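Local coordinates for protein peptidoglycan synthase activator LpoP (Pseudomonas aeruginosa, PDB 6W5Q) that probably activates a peptidoglycan synthase as a lipoprotein, through a globular C-terminal domain built from tetratricopeptide-like helices, at residues E48-V51 / L52-A56; A104-A107 / L108-K112. All coordinates share one frame; numbering follows the deposited sequence.

Interaction 1: E48-V51 / L52-A56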
ATOM      1  N   GLU A  48      11.184   0.658  -0.369  1.00 49.03           N
ATOM      2  CA  GLU A  48      10.637   0.252   0.919  1.00 42.82           C
ATOM      3  C   GLU A  48       9.206  -0.252   0.730  1.00 43.49           C
ATOM      4  O   GLU A  48       8.314   0.559   0.432  1.00 35.65           O
ATOM      5  CB  GLU A  48      10.686   1.406   1.916  1.00 41.75           C
ATOM      6  CG  GLU A  48      10.022   1.143   3.280  1.00 49.41           C
ATOM      7  CD  GLU A  48      10.480  -0.141   3.972  1.00 61.62           C
ATOM      8  OE1 GLU A  48       9.733  -1.150   3.929  1.00 61.78           O
ATOM      9  OE2 GLU A  48      11.576  -0.140   4.574  1.00 69.09           O
ATOM     10  N   PRO A  49       8.944  -1.546   0.884  1.00 42.57           N
ATOM     11  CA  PRO A  49       7.561  -2.028   0.705  1.00 36.29           C
ATOM     12  C   PRO A  49       6.587  -1.436   1.711  1.00 34.31           C
ATOM     13  O   PRO A  49       5.404  -1.266   1.388  1.00 29.43           O
ATOM     14  CB  PRO A  49       7.689  -3.546   0.853  1.00 37.99           C
ATOM     15  CG  PRO A  49       9.054  -3.788   1.455  1.00 45.49           C
ATOM     16  CD  PRO A  49       9.914  -2.627   1.094  1.00 39.24           C
ATOM     17  N   GLN A  50       7.045  -1.094   2.915  1.00 33.97           N
ATOM     18  CA  GLN A  50       6.129  -0.505   3.884  1.00 41.20           C
ATOM     19  C   GLN A  50       5.656   0.871   3.430  1.00 37.13           C
ATOM     20  O   GLN A  50       4.502   1.246   3.678  1.00 35.34           O
ATOM     21  CB  GLN A  50       6.784  -0.442   5.266  1.00 45.99           C
ATOM     22  CG  GLN A  50       6.754  -1.784   6.018  1.00 56.65           C
ATOM     23  CD  GLN A  50       5.717  -1.814   7.128  1.00 64.10           C
ATOM     24  OE1 GLN A  50       4.648  -1.213   7.002  1.00 64.44           O
ATOM     25  NE2 GLN A  50       6.027  -2.510   8.228  1.00 66.91           N
ATOM     26  N   VAL A  51       6.503   1.618   2.731  1.00 32.47           N
ATOM     27  CA  VAL A  51       6.047   2.873   2.150  1.00 33.67           C
ATOM     28  C   VAL A  51       4.977   2.602   1.107  1.00 29.89           C
ATOM     29  O   VAL A  51       3.919   3.246   1.094  1.00 27.93           O
ATOM     30  CB  VAL A  51       7.228   3.654   1.550  1.00 34.58           C
ATOM     31  CG1 VAL A  51       6.713   4.864   0.778  1.00 34.54           C
ATOM     32  CG2 VAL A  51       8.160   4.096   2.637  1.00 31.30           C
ATOM     33  N   LEU A  52       5.237   1.635   0.223  1.00 32.61           N
ATOM     34  CA  LEU A  52       4.292   1.302  -0.844  1.00 33.78           C
ATOM     35  C   LEU A  52       2.980   0.778  -0.276  1.00 32.50           C
ATOM     36  O   LEU A  52       1.895   1.100  -0.784  1.00 25.82           O
ATOM     37  CB  LEU A  52       4.938   0.286  -1.795  1.00 27.56           C
ATOM     38  CG  LEU A  52       6.145   0.936  -2.485  1.00 33.94           C
ATOM     39  CD1 LEU A  52       6.943  -0.012  -3.318  1.00 35.00           C
ATOM     40  CD2 LEU A  52       5.705   2.114  -3.335  1.00 33.92           C
ATOM     41  N   TYR A  53       3.060  -0.002   0.804  1.00 36.34           N
ATOM     42  CA  TYR A  53       1.861  -0.498   1.469  1.00 35.21           C
ATOM     43  C   TYR A  53       0.944   0.643   1.901  1.00 33.29           C
ATOM     44  O   TYR A  53      -0.268   0.612   1.656  1.00 35.50           O
ATOM     45  CB  TYR A  53       2.261  -1.344   2.673  1.00 33.03           C
ATOM     46  CG  TYR A  53       1.072  -1.822   3.468  1.00 32.84           C
ATOM     47  CD1 TYR A  53       0.330  -2.919   3.041  1.00 35.11           C
ATOM     48  CD2 TYR A  53       0.697  -1.185   4.647  1.00 42.51           C
ATOM     49  CE1 TYR A  53      -0.761  -3.375   3.769  1.00 41.12           C
ATOM     50  CE2 TYR A  53      -0.390  -1.630   5.383  1.00 46.69           C
ATOM     51  CZ  TYR A  53      -1.116  -2.728   4.937  1.00 47.37           C
ATOM     52  OH  TYR A  53      -2.200  -3.175   5.656  1.00 53.63           O
ATOM     53  N   ARG A  54       1.507   1.659   2.550  1.00 30.73           N
ATOM     54  CA  ARG A  54       0.695   2.790   2.996  1.00 29.48           C
ATOM     55  C   ARG A  54       0.224   3.621   1.816  1.00 29.81           C
ATOM     56  O   ARG A  54      -0.886   4.172   1.833  1.00 28.73           O
ATOM     57  CB  ARG A  54       1.499   3.675   3.958  1.00 30.87           C
ATOM     58  CG  ARG A  54       2.220   2.892   5.015  1.00 38.20           C
ATOM     59  CD  ARG A  54       2.371   3.655   6.304  1.00 50.19           C
ATOM     60  NE  ARG A  54       2.910   2.770   7.328  1.00 53.83           N
ATOM     61  CZ  ARG A  54       2.876   3.009   8.633  1.00 61.21           C
ATOM     62  NH1 ARG A  54       2.326   4.126   9.106  1.00 65.06           N
ATOM     63  NH2 ARG A  54       3.392   2.119   9.467  1.00 64.27           N
ATOM     64  N   LEU A  55       1.083   3.775   0.810  1.00 26.06           N
ATOM     65  CA  LEU A  55       0.695   4.517  -0.381  1.00 30.05           C
ATOM     66  C   LEU A  55      -0.481   3.841  -1.081  1.00 29.82           C
ATOM     67  O   LEU A  55      -1.460   4.498  -1.447  1.00 30.16           O
ATOM     68  CB  LEU A  55       1.902   4.649  -1.310  1.00 27.72           C
ATOM     69  CG  LEU A  55       1.679   5.488  -2.570  1.00 31.36           C
ATOM     70  CD1 LEU A  55       0.907   6.744  -2.224  1.00 26.76           C
ATOM     71  CD2 LEU A  55       3.015   5.817  -3.260  1.00 30.72           C
ATOM     72  N   ALA A  56      -0.423   2.513  -1.234  1.00 30.37           N
ATOM     73  CA  ALA A  56      -1.540   1.797  -1.845  1.00 29.81           C
ATOM     74  C   ALA A  56      -2.802   1.963  -1.016  1.00 30.91           C
ATOM     75  O   ALA A  56      -3.903   2.068  -1.559  1.00 27.58           O
ATOM     76  CB  ALA A  56      -1.186   0.313  -2.004  1.00 27.88           C
TER

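Interaction 2: A104-A107 / L108-K112. With SO4 (sulfate ion), chain J.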
ATOM      1  N   ALA A 104     -13.234 -12.528  -8.919  1.00 32.81           N
ATOM      2  CA  ALA A 104     -12.344 -13.675  -9.099  1.00 36.72           C
ATOM      3  C   ALA A 104     -10.916 -13.324  -8.683  1.00 33.34           C
ATOM      4  O   ALA A 104     -10.330 -13.978  -7.813  1.00 32.86           O
ATOM      5  CB  ALA A 104     -12.399 -14.178 -10.544  1.00 36.92           C
ATOM      6  N   GLY A 105     -10.344 -12.273  -9.277  1.00 37.72           N
ATOM      7  CA  GLY A 105      -9.016 -11.820  -8.879  1.00 37.00           C
ATOM      8  C   GLY A 105      -8.914 -11.429  -7.415  1.00 30.17           C
ATOM      9  O   GLY A 105      -7.828 -11.499  -6.836  1.00 34.04           O
ATOM     10  N   ALA A 106     -10.023 -11.015  -6.802  1.00 33.71           N
ATOM     11  CA  ALA A 106     -10.016 -10.728  -5.375  1.00 31.74           C
ATOM     12  C   ALA A 106      -9.914 -12.008  -4.542  1.00 29.72           C
ATOM     13  O   ALA A 106      -9.216 -12.041  -3.522  1.00 29.76           O
ATOM     14  CB  ALA A 106     -11.272  -9.939  -5.019  1.00 30.17           C
ATOM     15  N   ALA A 107     -10.624 -13.066  -4.939  1.00 30.68           N
ATOM     16  CA  ALA A 107     -10.535 -14.322  -4.199  1.00 26.63           C
ATOM     17  C   ALA A 107      -9.171 -14.960  -4.392  1.00 27.02           C
ATOM     18  O   ALA A 107      -8.613 -15.555  -3.463  1.00 29.79           O
ATOM     19  CB  ALA A 107     -11.633 -15.289  -4.648  1.00 31.21           C
ATOM     20  N   LEU A 108      -8.627 -14.846  -5.601  1.00 28.70           N
ATOM     21  CA  LEU A 108      -7.334 -15.428  -5.893  1.00 30.62           C
ATOM     22  C   LEU A 108      -6.242 -14.701  -5.137  1.00 33.99           C
ATOM     23  O   LEU A 108      -5.227 -15.300  -4.777  1.00 38.25           O
ATOM     24  CB  LEU A 108      -7.077 -15.376  -7.403  1.00 31.98           C
ATOM     25  CG  LEU A 108      -7.969 -16.305  -8.239  1.00 39.06           C
ATOM     26  CD1 LEU A 108      -7.691 -16.162  -9.722  1.00 39.26           C
ATOM     27  CD2 LEU A 108      -7.756 -17.749  -7.815  1.00 28.12           C
ATOM     28  N   ALA A 109      -6.441 -13.408  -4.887  1.00 32.55           N
ATOM     29  CA  ALA A 109      -5.455 -12.646  -4.134  1.00 33.50           C
ATOM     30  C   ALA A 109      -5.532 -12.990  -2.659  1.00 35.93           C
ATOM     31  O   ALA A 109      -4.500 -13.176  -2.011  1.00 36.86           O
ATOM     32  CB  ALA A 109      -5.663 -11.150  -4.357  1.00 32.02           C
ATOM     33  N   ARG A 110      -6.753 -13.110  -2.122  1.00 32.67           N
ATOM     34  CA  ARG A 110      -6.911 -13.491  -0.725  1.00 37.54           C
ATOM     35  C   ARG A 110      -6.411 -14.900  -0.486  1.00 43.37           C
ATOM     36  O   ARG A 110      -6.059 -15.244   0.648  1.00 43.83           O
ATOM     37  CB  ARG A 110      -8.376 -13.397  -0.301  1.00 39.19           C
ATOM     38  CG  ARG A 110      -8.953 -12.012  -0.397  1.00 34.16           C
ATOM     39  CD  ARG A 110     -10.081 -11.781   0.607  1.00 42.91           C
ATOM     40  NE  ARG A 110     -10.268 -10.345   0.831  1.00 41.36           N
ATOM     41  CZ  ARG A 110     -11.097  -9.581   0.129  1.00 41.86           C
ATOM     42  NH1 ARG A 110     -11.843 -10.122  -0.834  1.00 38.85           N
ATOM     43  NH2 ARG A 110     -11.181  -8.278   0.392  1.00 42.48           N
ATOM     44  N   GLN A 111      -6.403 -15.730  -1.536  1.00 39.79           N
ATOM     45  CA  GLN A 111      -5.816 -17.065  -1.441  1.00 43.32           C
ATOM     46  C   GLN A 111      -4.308 -16.991  -1.232  1.00 47.22           C
ATOM     47  O   GLN A 111      -3.736 -17.800  -0.490  1.00 47.26           O
ATOM     48  CB  GLN A 111      -6.119 -17.862  -2.706  1.00 43.59           C
ATOM     49  CG  GLN A 111      -7.121 -18.954  -2.563  1.00 51.45           C
ATOM     50  CD  GLN A 111      -7.043 -19.928  -3.723  1.00 59.76           C
ATOM     51  OE1 GLN A 111      -6.127 -19.859  -4.546  1.00 62.56           O
ATOM     52  NE2 GLN A 111      -7.997 -20.845  -3.791  1.00 58.67           N
ATOM     53  N   LYS A 112      -3.645 -16.034  -1.899  1.00 47.03           N
ATOM     54  CA  LYS A 112      -2.196 -15.891  -1.770  1.00 45.19           C
ATOM     55  C   LYS A 112      -1.817 -15.269  -0.443  1.00 47.58           C
ATOM     56  O   LYS A 112      -0.737 -15.552   0.084  1.00 59.77           O
ATOM     57  CB  LYS A 112      -1.628 -15.052  -2.919  1.00 40.16           C
ATOM     58  CG  LYS A 112      -2.199 -15.424  -4.253  1.00 38.77           C
ATOM     59  CD  LYS A 112      -1.495 -14.802  -5.421  1.00 39.01           C
ATOM     60  CE  LYS A 112      -2.175 -15.277  -6.717  1.00 48.44           C
ATOM     61  NZ  LYS A 112      -1.869 -14.419  -7.887  1.00 46.57           N
TER
HETATM   62  S   SO4 J 302       1.127 -13.141  -9.277  1.00 68.64           S
HETATM   63  O1  SO4 J 302      -0.153 -12.559  -9.696  1.00 56.60           O
HETATM   64  O2  SO4 J 302       1.947 -13.405 -10.458  1.00 65.60           O
HETATM   65  O3  SO4 J 302       1.843 -12.206  -8.407  1.00 72.02           O
HETATM   66  O4  SO4 J 302       0.916 -14.388  -8.539  1.00 63.43           O

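Interaction 1: E48-V51 / L52-A56
L52 N reaches back to E48 O and Y53 N to P49 O, and with these two bonds the helix 49-61 winds its first turn. The Y53 N to P49 O bond is short at 2.7 Å and runs nearly along the C=O axis, whereas L55 N meets V51 O at 2.9 Å in the carbonyl plane. Ahead of them E48 is the N-cap: its OE1 accepts from Q50 N at 2.9 Å through the anti lone pair, in a nearly straight bond (N-H...O angle 165°). A carboxylate here would be expected to suit the positive end of the helix dipole, and R82 lies near it as a weak, long ion pair.

The packed side belongs to V51, L52 and L55. With its CG beside the backbone N (chi1 -64°), L52 lays CG 3.7 Å from E48 O, while its side chain goes on to V71 and Y78 of helix 65-78; V51 and L55 meet helix 31-44, and V51 also helix 13-28. Looser is the flank of Q50 and R54, both partly exposed. There R54 CG rests 3.1 Å from Q50 O, its chain bends at chi2, and the side-chain ends OE1 of Q50 and NH2 of R54 stay 4.3 Å apart. A capped helix packed between its neighbours in this way is consistent with the helical hairpins of a tetratricopeptide repeat.

Interaction 2: A104-A107 / L108-K112
L108 and R110 both carry CG beside the backbone N (chi1 -69° and -62°), a torsion that swings each side chain back over the preceding turn. L108 CG thereby comes within 3.3 Å of A104 O, the same oxygen that accepts from L108 N at 2.9 Å. R110 repeats the pattern two residues on: its CG lies 3.1 Å from A106 O, which also takes the R110 N-H. Each carbonyl thus meets both the amide N and CG of the residue four places later. The A109 N to G105 O bond is more bent, with an N-H...O angle of 137° and the donor above the carbonyl plane, while A109 CB packs 3.3 Å from G105 O.

From there the long side chains part. K112 runs extended beyond CG and gives NZ to O4 of a sulfate ion at 2.9 Å, with O1 also near; the ion probably came from the crystallisation liquor, so no natural ligand site is implied. R110, extended from CG to NE, leads its guanidinium away to two acidic partners, NE bridging to E91 and NH1 to E98, which should hold the group's orientation. Those carboxylates, with A94 and Q95, which touch the R110 side chain, belong to helix 83-99. Against that helix A106 also packs, on E98, and K112 touches W90, so the final helix 103-114 is fastened along one flank to its predecessor.

How the interactions relate
Interactions 1 and 2 apply the same helical rule at two depths of one domain. Residues 48-56 lie about 4 Å from the centre of the chain, measured centre to centre, whereas residues 104-112 lie about 17 Å from it. Their own centres are about 20 Å apart and their nearest atoms about 12 Å, so they do not touch. What connects them is helix 83-99: L85, L89 and L92 receive P49, Q50 and Y53 of interaction 1, while E91, A94, Q95 and E98 receive interaction 2. Leucines of that helix thus serve the inner helix, while its E91 and E98 bind R110 of the last one. The sulfate belongs to interaction 2 alone.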